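Local coordinates for L protein (CAS virus, PDB 5MV0) that probably acts, through its N-terminal endonuclease domain, in cap-snatching, cutting capped host RNAs to supply primers for viral transcription, at residues N8-V13 against L162-S167; P22-Q27 against I42-T47; S67-I72 against H79-H84; M97-L102 against E134-N139; A104-M109 against T146-G151. All blocks are in the same frame, centred on the assembly; numbering follows the deposited sequence. Where two conformers were deposited one is given.

Interaction 1: residues N8-V13 against L162-S167; sequences NLLKNV and LKLSLS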
# COMPACT_ATOMS: atom_id res chain seq x y z
N ASN B 8 6.37 17.11 -3.30
CA ASN B 8 6.28 16.00 -4.25
C ASN B 8 7.00 14.77 -3.73
O ASN B 8 6.55 13.63 -3.95
CB ASN B 8 6.88 16.41 -5.60
CG ASN B 8 5.98 17.36 -6.36
OD1 ASN B 8 4.77 17.38 -6.15
ND2 ASN B 8 6.58 18.14 -7.25
N LEU B 9 8.14 14.98 -3.08
CA LEU B 9 8.90 13.87 -2.53
C LEU B 9 8.16 13.22 -1.37
O LEU B 9 8.12 11.99 -1.26
CB LEU B 9 10.28 14.35 -2.11
CG LEU B 9 11.31 13.28 -1.74
CD1 LEU B 9 11.50 12.27 -2.91
CD2 LEU B 9 12.64 13.91 -1.33
N LEU B 10 7.57 14.03 -0.49
CA LEU B 10 6.84 13.47 0.65
C LEU B 10 5.63 12.66 0.19
O LEU B 10 5.30 11.63 0.79
CB LEU B 10 6.44 14.59 1.60
CG LEU B 10 5.65 14.22 2.86
CD1 LEU B 10 6.43 13.20 3.70
CD2 LEU B 10 5.38 15.48 3.67
N LYS B 11 4.96 13.10 -0.88
CA LYS B 11 3.86 12.28 -1.42
C LYS B 11 4.36 10.91 -1.84
O LYS B 11 3.72 9.89 -1.57
CB LYS B 11 3.21 12.99 -2.62
CG LYS B 11 2.38 14.20 -2.22
CD LYS B 11 1.46 14.66 -3.35
CE LYS B 11 2.23 15.34 -4.46
NZ LYS B 11 1.46 16.51 -4.99
N ASN B 12 5.52 10.86 -2.49
CA ASN B 12 6.09 9.59 -2.89
C ASN B 12 6.44 8.71 -1.69
O ASN B 12 6.17 7.50 -1.69
CB ASN B 12 7.30 9.85 -3.78
CG ASN B 12 7.97 8.57 -4.25
OD1 ASN B 12 8.92 8.11 -3.63
ND2 ASN B 12 7.46 8.00 -5.33
N VAL B 13 7.03 9.30 -0.64
CA VAL B 13 7.31 8.56 0.60
C VAL B 13 6.02 7.96 1.15
O VAL B 13 5.96 6.77 1.48
CB VAL B 13 7.99 9.47 1.64
CG1 VAL B 13 8.02 8.79 3.03
CG2 VAL B 13 9.39 9.90 1.19
N LEU B 162 9.53 12.48 8.78
CA LEU B 162 9.88 13.49 9.77
C LEU B 162 10.65 14.65 9.15
O LEU B 162 10.33 15.82 9.38
CB LEU B 162 10.68 12.82 10.89
CG LEU B 162 11.23 13.70 12.02
CD1 LEU B 162 10.09 14.23 12.89
CD2 LEU B 162 12.25 12.91 12.86
N LYS B 163 11.69 14.35 8.37
CA LYS B 163 12.52 15.41 7.81
C LYS B 163 11.75 16.25 6.79
O LYS B 163 11.88 17.49 6.78
CB LYS B 163 13.77 14.82 7.14
CG LYS B 163 14.56 15.92 6.45
CD LYS B 163 15.74 15.42 5.68
CE LYS B 163 16.51 16.60 5.12
NZ LYS B 163 17.73 16.13 4.41
N LEU B 164 10.96 15.62 5.92
CA LEU B 164 10.27 16.37 4.87
C LEU B 164 9.11 17.17 5.44
O LEU B 164 8.85 18.29 4.99
CB LEU B 164 9.78 15.44 3.76
CG LEU B 164 10.89 14.73 2.99
CD1 LEU B 164 10.31 13.74 1.98
CD2 LEU B 164 11.82 15.74 2.31
N SER B 165 8.40 16.62 6.43
CA SER B 165 7.33 17.40 7.05
C SER B 165 7.89 18.61 7.80
O SER B 165 7.32 19.70 7.71
CB SER B 165 6.49 16.51 7.97
OG SER B 165 7.21 16.14 9.13
N LEU B 166 9.02 18.43 8.51
CA LEU B 166 9.63 19.57 9.22
C LEU B 166 10.16 20.61 8.25
O LEU B 166 10.07 21.82 8.52
CB LEU B 166 10.76 19.09 10.13
CG LEU B 166 10.29 18.47 11.45
CD1 LEU B 166 11.48 17.92 12.22
CD2 LEU B 166 9.52 19.49 12.29
N SER B 167 10.75 20.18 7.14
CA SER B 167 11.21 21.12 6.13
C SER B 167 10.06 21.96 5.58
O SER B 167 10.17 23.18 5.44
CB SER B 167 11.91 20.36 5.01
OG SER B 167 12.30 21.26 4.00
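Leu9, Leu10 and Val13 meet Leu164 with apolar side-chain carbons: no ring, amide or guanidinium takes part, so there are no faces or edges to assign, and the geometry is that of branches and methyls. The segments, on helix 4-20 and helix 155-170, run roughly antiparallel (148° between N-to-C directions), with axes 9.8 Å apart at closest approach. One methyl does most of the touching. In Leu164, chi1 -64° and an extended chi2 (176°) together carry CD1 to the other helix, where it lies 3.9 Å from Leu9 CG and 4.0 Å from Val13 CG2. The same CD1 lies against the backbone, 3.7 Å from Leu10 N. Leu10 and Leu164 lie alongside each other, pointing opposite ways, with Leu10 CD1 4.0 Å from Leu164 CB, whereas Leu9 meets Leu164 at about a right angle. Leu37 and Ala41 of helix 34-57 also pack on Leu10, and Phe203 touches both Leu9 and Val13, so the pair belongs to a larger helical core. Because the side chains meet through apolar carbons and four of the five touching residues are buried, the helices are held here by dispersion and exclusion of water, not by directional bonds.

Interaction 2: residues P22-Q27 against I42-T47; sequences PDLYKQ and IRLRAT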
# COMPACT_ATOMS: atom_id res chain seq x y z
N PRO B 22 -0.38 -1.75 3.64
CA PRO B 22 -1.66 -1.17 3.19
C PRO B 22 -2.73 -1.11 4.26
O PRO B 22 -3.75 -0.44 4.03
CB PRO B 22 -2.08 -2.10 2.04
CG PRO B 22 -0.81 -2.73 1.57
CD PRO B 22 0.00 -2.93 2.83
N ASP B 23 -2.57 -1.78 5.40
CA ASP B 23 -3.50 -1.55 6.51
C ASP B 23 -3.51 -0.10 6.95
O ASP B 23 -4.48 0.36 7.57
CB ASP B 23 -3.15 -2.43 7.71
CG ASP B 23 -3.52 -3.88 7.50
OD1 ASP B 23 -4.36 -4.17 6.62
OD2 ASP B 23 -2.97 -4.74 8.22
N LEU B 24 -2.44 0.65 6.66
CA LEU B 24 -2.40 2.06 7.03
C LEU B 24 -3.21 2.93 6.08
O LEU B 24 -3.49 4.09 6.43
CB LEU B 24 -0.95 2.54 7.06
CG LEU B 24 -0.01 1.87 8.06
CD1 LEU B 24 1.44 2.17 7.70
CD2 LEU B 24 -0.32 2.37 9.45
N TYR B 25 -3.56 2.42 4.89
CA TYR B 25 -4.23 3.24 3.88
C TYR B 25 -5.49 3.89 4.44
O TYR B 25 -5.78 5.06 4.15
CB TYR B 25 -4.58 2.40 2.65
CG TYR B 25 -5.58 3.08 1.73
CD1 TYR B 25 -6.93 2.71 1.74
CD2 TYR B 25 -5.19 4.11 0.87
CE1 TYR B 25 -7.85 3.33 0.92
CE2 TYR B 25 -6.11 4.74 0.05
CZ TYR B 25 -7.43 4.35 0.08
OH TYR B 25 -8.35 4.98 -0.73
N LYS B 26 -6.26 3.15 5.24
CA LYS B 26 -7.56 3.68 5.66
C LYS B 26 -7.41 4.79 6.69
O LYS B 26 -8.36 5.54 6.91
CB LYS B 26 -8.45 2.57 6.21
CG LYS B 26 -7.81 1.69 7.28
CD LYS B 26 -8.74 0.54 7.66
CE LYS B 26 -8.06 -0.46 8.58
NZ LYS B 26 -6.97 -1.21 7.86
N GLN B 27 -6.24 4.93 7.30
CA GLN B 27 -5.98 5.93 8.31
C GLN B 27 -5.16 7.10 7.79
O GLN B 27 -4.77 7.97 8.56
CB GLN B 27 -5.25 5.30 9.49
CG GLN B 27 -6.08 4.35 10.31
CD GLN B 27 -5.34 3.93 11.54
OE1 GLN B 27 -4.42 3.11 11.48
NE2 GLN B 27 -5.71 4.51 12.69
N ILE B 42 3.10 13.35 9.65
CA ILE B 42 3.35 13.27 11.09
C ILE B 42 2.38 12.29 11.75
O ILE B 42 2.78 11.48 12.60
CB ILE B 42 3.27 14.68 11.71
CG1 ILE B 42 4.46 15.51 11.20
CG2 ILE B 42 3.20 14.61 13.25
CD1 ILE B 42 4.27 17.03 11.37
N ARG B 43 1.15 12.43 11.34
CA ARG B 43 0.16 11.36 11.91
C ARG B 43 0.49 9.85 11.49
O ARG B 43 0.52 8.88 12.27
CB ARG B 43 -1.27 11.69 11.47
CG ARG B 43 -2.30 10.71 12.03
CD ARG B 43 -3.36 10.37 10.99
NE ARG B 43 -2.75 10.46 9.67
CZ ARG B 43 -2.12 9.47 9.06
NH1 ARG B 43 -2.04 8.25 9.62
NH2 ARG B 43 -1.59 9.71 7.87
N LEU B 44 0.96 9.76 10.25
CA LEU B 44 1.34 8.43 9.78
C LEU B 44 2.52 7.87 10.57
O LEU B 44 2.55 6.68 10.92
CB LEU B 44 1.66 8.48 8.29
CG LEU B 44 1.97 7.15 7.59
CD1 LEU B 44 0.78 6.19 7.70
CD2 LEU B 44 2.39 7.39 6.12
N ARG B 45 3.50 8.72 10.87
CA ARG B 45 4.62 8.28 11.70
C ARG B 45 4.13 7.69 13.02
O ARG B 45 4.56 6.60 13.43
CB ARG B 45 5.55 9.47 11.92
CG ARG B 45 6.67 9.28 12.90
CD ARG B 45 7.58 10.50 12.82
NE ARG B 45 8.68 10.42 13.78
CZ ARG B 45 8.60 10.85 15.03
NH1 ARG B 45 7.48 11.41 15.48
NH2 ARG B 45 9.65 10.71 15.83
N ALA B 46 3.21 8.39 13.69
CA ALA B 46 2.66 7.90 14.95
C ALA B 46 1.83 6.64 14.75
O ALA B 46 1.86 5.73 15.59
CB ALA B 46 1.82 8.99 15.62
N THR B 47 1.07 6.57 13.65
CA THR B 47 0.22 5.40 13.40
C THR B 47 1.05 4.15 13.10
O THR B 47 0.66 3.04 13.48
CB THR B 47 -0.75 5.68 12.24
OG1 THR B 47 -1.58 6.80 12.57
CG2 THR B 47 -1.63 4.51 11.99
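A 3-10 turn, residues 22-27 in the connection between helix 4-20 and helix 34-57, lays Leu24 and Gln27 against Arg43, Leu44 and Thr47 of the second helix, within the helical part of the cap-snatching domain. The i to i+3 bonds from Tyr25 N to Pro22 O and from Gln27 N to Leu24 O support the 3-10 assignment. The CB atoms of Leu24 and Gln27 both point toward the helix.

The apolar half is built by Leu24, whose CD1 lies 4.1 Å from Leu44 CD1, the two side chains crossing at about a right angle. Ile17 and Leu18 of helix 4-20 touch both leucines and so complete this small core.

Polar groups line the other half. Arg43, bent at chi2 and chi3, brings one face of its guanidinium over Gln27 O. NH1 is 2.9 Å from that oxygen, but the angle is too poor for a hydrogen bond, and since both residues were deposited in two conformers the approach is doubtful. In the Gln27 conformer given, OE1 is buried without a polar partner in the model, 3.2 Å from Thr47 CG2. Arg43 NH2 is hydrogen-bonded to Ser40 OG. Tyr25 instead reaches the third subunit, its OH bonding Asp33 and its ring making a cation-pi contact with Lys36 of that subunit.

Thr47 OG1 donates to Arg43 O (3.0 Å), an oxygen that also accepts from Thr47 N. With the hydroxyl turned back to its own helix (chi1 -60°), the methyl faces the turn, and Thr47 CG2 packs 3.6 Å from Leu24 CD2.

Interaction 3: residues S67-I72 against H79-H84; sequences SLNMVI and HPTFQH. With PO4 (phosphate ion), chain F.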
# COMPACT_ATOMS: atom_id res chain seq x y z
N SER B 67 -14.17 3.04 22.07
CA SER B 67 -13.77 3.55 23.37
C SER B 67 -13.53 2.39 24.34
O SER B 67 -13.87 1.24 24.08
CB SER B 67 -14.84 4.48 23.92
OG SER B 67 -16.03 3.75 24.13
N LEU B 68 -12.97 2.74 25.50
CA LEU B 68 -12.85 1.75 26.57
C LEU B 68 -14.21 1.17 26.94
O LEU B 68 -14.35 -0.05 27.10
CB LEU B 68 -12.20 2.41 27.79
CG LEU B 68 -12.13 1.54 29.04
CD1 LEU B 68 -11.24 0.37 28.77
CD2 LEU B 68 -11.60 2.40 30.18
N ASN B 69 -15.23 2.02 27.06
CA ASN B 69 -16.57 1.53 27.40
C ASN B 69 -17.04 0.49 26.39
O ASN B 69 -17.65 -0.52 26.78
CB ASN B 69 -17.55 2.70 27.47
CG ASN B 69 -17.52 3.41 28.82
OD1 ASN B 69 -17.41 2.77 29.87
ND2 ASN B 69 -17.60 4.73 28.80
N MET B 70 -16.75 0.69 25.10
CA MET B 70 -17.15 -0.28 24.09
C MET B 70 -16.32 -1.55 24.16
O MET B 70 -16.83 -2.64 23.86
CB MET B 70 -17.03 0.33 22.69
CG MET B 70 -17.92 1.53 22.47
SD MET B 70 -17.52 2.35 20.91
CE MET B 70 -18.20 3.96 21.22
N VAL B 71 -15.04 -1.43 24.50
CA VAL B 71 -14.24 -2.62 24.71
C VAL B 71 -14.83 -3.47 25.83
O VAL B 71 -15.00 -4.68 25.69
CB VAL B 71 -12.77 -2.24 25.00
CG1 VAL B 71 -11.96 -3.49 25.39
CG2 VAL B 71 -12.16 -1.57 23.77
N ILE B 72 -15.17 -2.83 26.94
CA ILE B 72 -15.69 -3.57 28.07
C ILE B 72 -17.08 -4.13 27.76
O ILE B 72 -17.42 -5.23 28.20
CB ILE B 72 -15.68 -2.68 29.33
CG1 ILE B 72 -14.22 -2.38 29.69
CG2 ILE B 72 -16.37 -3.37 30.49
CD1 ILE B 72 -14.05 -1.21 30.63
N HIS B 79 -21.98 -2.87 32.93
CA HIS B 79 -20.90 -2.23 33.67
C HIS B 79 -21.18 -0.75 33.82
O HIS B 79 -21.93 -0.18 33.01
CB HIS B 79 -19.56 -2.48 32.96
CG HIS B 79 -19.42 -1.76 31.65
ND1 HIS B 79 -19.05 -0.44 31.57
CD2 HIS B 79 -19.57 -2.20 30.38
CE1 HIS B 79 -19.00 -0.08 30.29
NE2 HIS B 79 -19.31 -1.13 29.55
N PRO B 80 -20.63 -0.08 34.83
CA PRO B 80 -20.83 1.36 34.95
C PRO B 80 -20.11 2.11 33.83
O PRO B 80 -19.18 1.59 33.20
CB PRO B 80 -20.21 1.70 36.31
CG PRO B 80 -19.12 0.68 36.44
CD PRO B 80 -19.70 -0.58 35.85
N THR B 81 -20.56 3.33 33.59
CA THR B 81 -19.95 4.19 32.58
C THR B 81 -18.58 4.64 33.07
O THR B 81 -18.46 5.26 34.13
CB THR B 81 -20.85 5.41 32.32
OG1 THR B 81 -22.09 4.97 31.75
CG2 THR B 81 -20.18 6.41 31.36
N PHE B 82 -17.54 4.29 32.32
CA PHE B 82 -16.20 4.75 32.65
C PHE B 82 -15.89 6.05 31.93
O PHE B 82 -16.64 6.53 31.08
CB PHE B 82 -15.15 3.69 32.29
CG PHE B 82 -15.29 2.43 33.08
CD1 PHE B 82 -14.93 2.40 34.42
CD2 PHE B 82 -15.77 1.27 32.49
CE1 PHE B 82 -15.05 1.23 35.16
CE2 PHE B 82 -15.90 0.11 33.23
CZ PHE B 82 -15.54 0.09 34.57
N GLN B 83 -14.75 6.64 32.29
CA GLN B 83 -14.27 7.80 31.56
C GLN B 83 -14.08 7.44 30.08
O GLN B 83 -13.88 6.27 29.72
CB GLN B 83 -12.96 8.30 32.15
CG GLN B 83 -11.86 7.23 32.22
CD GLN B 83 -11.87 6.46 33.54
OE1 GLN B 83 -12.92 6.07 34.04
NE2 GLN B 83 -10.69 6.24 34.10
N HIS B 84 -14.17 8.45 29.23
CA HIS B 84 -13.98 8.24 27.80
C HIS B 84 -12.49 8.12 27.51
O HIS B 84 -11.73 9.05 27.79
CB HIS B 84 -14.60 9.36 26.99
CG HIS B 84 -14.29 9.26 25.53
ND1 HIS B 84 -14.85 8.29 24.72
CD2 HIS B 84 -13.42 9.95 24.75
CE1 HIS B 84 -14.37 8.41 23.50
NE2 HIS B 84 -13.50 9.41 23.49
P PO4 F . -17.86 6.47 25.53
O1 PO4 F . -18.36 7.89 25.49
O2 PO4 F . -16.47 6.44 26.13
O3 PO4 F . -17.89 5.82 24.18
O4 PO4 F . -18.79 5.68 26.42
O HOH W 1 -14.58 4.98 27.21
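Asn69 and Phe82 form the tight part of this contact, in which a side-chain amide pairs with both polar backbone atoms of one residue. Phe82 N donates to Asn69 OD1 (2.9 Å), in the carbonyl plane and on a lone pair, with a nearly straight N-H...O angle of 163°. In return Asn69 ND2 donates to Phe82 O (3.1 Å), although the donor stands 43° out of that carbonyl plane. Two bonds to a single residue fix the rotation of the amide.

Beside them Ile72 packs with both its branches. CG2 lies over one face of the His79 ring, 3.7 Å from its centroid, in a CH-pi contact, while CD1 approaches Phe82 CE2 at 3.5 Å. A weak bond from His79 NE2 to Asn69 O adds to this side, and His130 meets the Phe82 ring edge-to-face.

On the other side the segments meet mainly through a phosphate ion, probably from the crystallisation liquor, and a water. Ser67 OG donates to phosphate O3 (2.8 Å), and Asn69 ND2 donates to O4 (2.8 Å). His84 ND1 donates to O2 in the plane of its ring (2.8 Å). Water 1 links Asn69 N and Gln83 O to that same O2. Ser119 OG of the third subunit completes the site, which therefore lies at a subunit boundary.

Ser67 OG also accepts from Met70 N, and Ser67 N donates back weakly to Met70 SD (3.6 Å). This is a capping box at the N-terminus of helix 68-73, where an anion would probably gain from the helix's positive end.

Interaction 4: residues M97-L102 against E134-N139; sequences MTIIVL and EGWLFN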
# COMPACT_ATOMS: atom_id res chain seq x y z
N MET B 97 -10.08 -14.63 30.50
CA MET B 97 -10.77 -13.52 31.16
C MET B 97 -9.82 -12.34 31.35
O MET B 97 -9.62 -11.84 32.46
CB MET B 97 -11.35 -13.97 32.49
CG MET B 97 -12.01 -15.32 32.43
SD MET B 97 -13.78 -15.15 32.31
CE MET B 97 -14.11 -14.39 33.90
N THR B 98 -9.21 -11.91 30.24
CA THR B 98 -8.20 -10.86 30.28
C THR B 98 -8.48 -9.84 29.18
O THR B 98 -8.81 -10.22 28.05
CB THR B 98 -6.79 -11.44 30.11
OG1 THR B 98 -6.53 -12.39 31.15
CG2 THR B 98 -5.75 -10.34 30.17
N ILE B 99 -8.39 -8.56 29.54
CA ILE B 99 -8.42 -7.46 28.59
C ILE B 99 -7.06 -6.79 28.61
O ILE B 99 -6.50 -6.55 29.68
CB ILE B 99 -9.52 -6.44 28.93
CG1 ILE B 99 -10.91 -7.09 28.78
CG2 ILE B 99 -9.39 -5.18 28.07
CD1 ILE B 99 -12.02 -6.33 29.47
N ILE B 100 -6.50 -6.52 27.42
CA ILE B 100 -5.27 -5.75 27.29
C ILE B 100 -5.60 -4.45 26.56
O ILE B 100 -6.41 -4.44 25.63
CB ILE B 100 -4.20 -6.56 26.54
CG1 ILE B 100 -3.90 -7.88 27.27
CG2 ILE B 100 -2.93 -5.75 26.38
CD1 ILE B 100 -3.08 -8.86 26.47
N VAL B 101 -5.01 -3.35 27.02
CA VAL B 101 -5.08 -2.08 26.30
C VAL B 101 -3.67 -1.52 26.15
O VAL B 101 -2.82 -1.68 27.03
CB VAL B 101 -6.00 -1.04 26.97
CG1 VAL B 101 -7.47 -1.46 26.89
CG2 VAL B 101 -5.56 -0.78 28.41
N LEU B 102 -3.43 -0.87 25.02
CA LEU B 102 -2.13 -0.33 24.68
C LEU B 102 -2.23 1.18 24.48
O LEU B 102 -3.16 1.66 23.82
CB LEU B 102 -1.58 -0.99 23.40
CG LEU B 102 -0.43 -0.22 22.74
CD1 LEU B 102 0.84 -0.36 23.56
CD2 LEU B 102 -0.23 -0.70 21.30
N GLU B 134 -14.65 -8.15 39.07
CA GLU B 134 -15.45 -9.12 38.33
C GLU B 134 -14.67 -10.37 37.96
O GLU B 134 -15.18 -11.19 37.19
CB GLU B 134 -16.03 -8.47 37.07
CG GLU B 134 -16.87 -7.23 37.33
CD GLU B 134 -18.05 -7.51 38.26
OE1 GLU B 134 -18.76 -8.52 38.05
OE2 GLU B 134 -18.26 -6.72 39.20
N GLY B 135 -13.45 -10.52 38.47
CA GLY B 135 -12.66 -11.70 38.15
C GLY B 135 -11.87 -11.60 36.86
O GLY B 135 -11.28 -12.61 36.44
N TRP B 136 -11.84 -10.44 36.23
CA TRP B 136 -11.09 -10.22 34.99
C TRP B 136 -9.73 -9.60 35.29
O TRP B 136 -9.53 -8.93 36.30
CB TRP B 136 -11.88 -9.31 34.04
CG TRP B 136 -12.99 -10.00 33.30
CD1 TRP B 136 -14.18 -10.44 33.82
CD2 TRP B 136 -13.02 -10.31 31.91
NE1 TRP B 136 -14.94 -11.02 32.83
CE2 TRP B 136 -14.25 -10.95 31.64
CE3 TRP B 136 -12.12 -10.11 30.85
CZ2 TRP B 136 -14.60 -11.38 30.37
CZ3 TRP B 136 -12.47 -10.55 29.59
CH2 TRP B 136 -13.70 -11.18 29.36
N LEU B 137 -8.80 -9.83 34.37
CA LEU B 137 -7.54 -9.09 34.35
C LEU B 137 -7.66 -7.93 33.37
O LEU B 137 -8.28 -8.05 32.31
CB LEU B 137 -6.37 -10.00 33.97
CG LEU B 137 -5.49 -10.59 35.08
CD1 LEU B 137 -6.32 -11.07 36.26
CD2 LEU B 137 -4.62 -11.71 34.54
N PHE B 138 -7.08 -6.79 33.73
CA PHE B 138 -7.07 -5.60 32.88
C PHE B 138 -5.63 -5.11 32.86
O PHE B 138 -5.16 -4.48 33.81
CB PHE B 138 -8.03 -4.54 33.41
CG PHE B 138 -8.14 -3.33 32.52
CD1 PHE B 138 -8.83 -3.39 31.32
CD2 PHE B 138 -7.57 -2.13 32.90
CE1 PHE B 138 -8.93 -2.28 30.50
CE2 PHE B 138 -7.67 -1.01 32.09
CZ PHE B 138 -8.36 -1.09 30.88
N ASN B 139 -4.92 -5.40 31.77
CA ASN B 139 -3.50 -5.08 31.67
C ASN B 139 -3.32 -3.86 30.77
O ASN B 139 -3.62 -3.91 29.56
CB ASN B 139 -2.73 -6.29 31.16
CG ASN B 139 -2.80 -7.48 32.12
OD1 ASN B 139 -3.10 -7.31 33.31
ND2 ASN B 139 -2.53 -8.67 31.61
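Thr98, Ile99 and Ile100 pair with Leu137, Phe138 and Asn139 as neighbouring parallel strands, the chain passing from one to the other through helices 110-122 and 127-133, a beta-alpha-beta crossover. The segment axes lie 13° from parallel and 4.7 Å apart at closest approach.

Backbone bonds set the register: Leu137 N to Met97 O, Ile99 N to Leu137 O (2.8 Å), Asn139 N to Ile99 O, and Val101 N to Asn139 O, each with an N-H...O angle of at least 167°. CA-H...O contacts accompany them, such as Phe138 CA to Ile99 O at 3.4 Å.

Apolar packing occupies the face bearing Ile99 and Phe138. With CG opposite its backbone N (chi1 -176°), Phe138 brings CD1 to 3.8 Å from Ile99 CG2 and CZ to 3.7 Å from Val101 CG2. Leu131 and Val127 of helix 127-133 also touch this ring.

Aromatic contacts gather at the start of the strands. Gly135, with positive phi, is the C-prime residue of a Schellman motif ending helix 127-133, directly before Trp136. Met97 SD makes an oblique Met-aromatic contact with the indole, and Met97 CA lies over its face, 3.8 Å from the six-membered-ring centroid.

Interaction 5: residues A104-M109 against T146-G151; sequences ASTRSM and TKPRNG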
# COMPACT_ATOMS: atom_id res chain seq x y z
N ALA B 104 0.55 3.81 22.97
CA ALA B 104 1.86 3.86 22.35
C ALA B 104 2.17 5.28 21.89
O ALA B 104 1.29 5.98 21.38
CB ALA B 104 1.95 2.90 21.15
N SER B 105 3.42 5.69 22.05
CA SER B 105 3.82 7.02 21.63
C SER B 105 5.32 7.02 21.39
O SER B 105 6.04 6.11 21.82
CB SER B 105 3.46 8.07 22.68
OG SER B 105 4.24 7.83 23.85
N THR B 106 5.78 8.06 20.71
CA THR B 106 7.20 8.34 20.59
C THR B 106 7.49 9.68 21.24
O THR B 106 6.71 10.63 21.11
CB THR B 106 7.69 8.35 19.12
OG1 THR B 106 7.04 9.42 18.40
CG2 THR B 106 7.38 7.02 18.45
N ARG B 107 8.61 9.74 21.96
CA ARG B 107 9.12 10.96 22.57
C ARG B 107 10.63 10.81 22.57
O ARG B 107 11.13 9.76 23.00
CB ARG B 107 8.60 11.18 24.00
CG ARG B 107 7.10 11.49 24.17
CD ARG B 107 6.74 12.82 23.51
NE ARG B 107 5.37 13.24 23.84
CZ ARG B 107 4.28 12.78 23.23
NH1 ARG B 107 4.40 11.86 22.28
NH2 ARG B 107 3.08 13.23 23.58
N SER B 108 11.34 11.82 22.09
CA SER B 108 12.77 11.63 21.85
C SER B 108 13.56 11.57 23.15
O SER B 108 14.53 10.81 23.26
CB SER B 108 13.32 12.74 20.95
OG SER B 108 13.09 14.02 21.52
N MET B 109 13.15 12.34 24.16
CA MET B 109 13.89 12.47 25.42
C MET B 109 13.29 11.58 26.49
O MET B 109 12.06 11.59 26.68
CB MET B 109 13.88 13.92 25.89
CG MET B 109 14.61 14.93 25.00
SD MET B 109 16.40 14.69 24.88
CE MET B 109 16.59 13.50 23.55
N THR B 146 11.91 6.31 21.86
CA THR B 146 12.61 7.37 21.17
C THR B 146 12.29 7.52 19.73
O THR B 146 12.21 8.59 19.25
CB THR B 146 14.15 7.25 21.27
OG1 THR B 146 14.52 6.98 22.60
CG2 THR B 146 14.73 8.46 20.97
N LYS B 147 12.13 6.41 19.06
CA LYS B 147 11.86 6.35 17.63
C LYS B 147 10.67 5.44 17.39
O LYS B 147 10.42 4.52 18.17
CB LYS B 147 13.08 5.81 16.85
CG LYS B 147 14.26 6.78 16.77
CD LYS B 147 15.42 6.16 16.02
CE LYS B 147 16.73 6.90 16.26
NZ LYS B 147 16.78 8.26 15.68
N PRO B 148 9.93 5.66 16.31
CA PRO B 148 8.79 4.79 16.03
C PRO B 148 9.28 3.40 15.66
O PRO B 148 10.30 3.24 15.00
CB PRO B 148 8.07 5.48 14.87
CG PRO B 148 9.11 6.34 14.24
CD PRO B 148 10.07 6.73 15.31
N ARG B 149 8.56 2.39 16.14
CA ARG B 149 8.80 1.03 15.68
C ARG B 149 8.41 0.93 14.21
O ARG B 149 7.28 1.24 13.84
CB ARG B 149 8.00 0.05 16.52
CG ARG B 149 8.43 0.01 17.98
CD ARG B 149 7.98 -1.28 18.67
NE ARG B 149 8.16 -1.20 20.11
CZ ARG B 149 7.77 -2.14 20.98
NH1 ARG B 149 7.19 -3.25 20.54
NH2 ARG B 149 7.98 -1.97 22.28
N ASN B 150 9.35 0.52 13.36
CA ASN B 150 9.06 0.59 11.93
C ASN B 150 8.54 -0.72 11.35
O ASN B 150 7.90 -0.69 10.29
CB ASN B 150 10.31 1.06 11.18
CG ASN B 150 11.50 0.16 11.39
OD1 ASN B 150 12.04 0.07 12.49
ND2 ASN B 150 11.95 -0.47 10.32
N GLY B 151 8.73 -1.86 12.03
CA GLY B 151 8.19 -3.11 11.51
C GLY B 151 8.69 -3.39 10.10
O GLY B 151 9.89 -3.35 9.83
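Thr106 and Thr146 carry this contact with their methyls, each aimed at the other segment's backbone. In Thr106 the hydroxyl takes the crowded position between backbone N and carbonyl carbon (chi1 64°). That leaves CG2 opposite the carbonyl carbon and directed at Pro148, 3.6 Å from Pro148 CA and 4.0 Å from Pro148 CB. Thr146 is rotated differently: OG1 lies opposite the carbonyl carbon and CG2 opposite the backbone N, so the methyl packs 3.3 Å from Ser108 O. The backbones approach as well, Thr146 CA pointing its hydrogen at Arg107 O across 3.4 Å with an angle of 162° at the hydrogen.

Arg107 turns from the partner segment and folds back through bends at chi1 and chi2. Its NH1 donates to Thr106 O (2.9 Å), the oxygen lying in the guanidinium plane while the donor stands 37° out of the carbonyl plane. This bond helps to orient the guanidinium; the nearest atoms of the Arg107 side chain and a phosphate ion, probably from the crystallisation liquor, are about 4 Å apart.

Neighbouring helices and the end of strand 137-145 hold both segments: Ser108 N bonds to Glu186, and Arg149 forms salt bridges with Asp56 and Glu145.

Here strands 98-106 and 137-145, parallel neighbours in the sheet, run out into loops at their C-terminal ends, consistent with the mixed alpha/beta core of PDDEXK nucleases.

How the interactions relate
Along the chain interaction 1 closes the widest loop, from helix 4-20 to helix 155-170, and the other four are nested inside it. Interactions 1 and 2 lie in the helical part, centres 14 Å apart, and touch where Ser165 packs on Ile42. Interactions 3 and 4 lie beyond the chain's centre from interaction 1 and touch through Leu68 on Phe138, centres 13 Å apart. Interaction 5 joins the two regions: it shares strand 98-106 with interaction 4, 25 Å away between centres, and meets interaction 2 where Arg45 packs on Thr106. Interactions 4 and 5 alternate in sequence, pairing the starts of two parallel strands and then joining the chain where both leave the sheet.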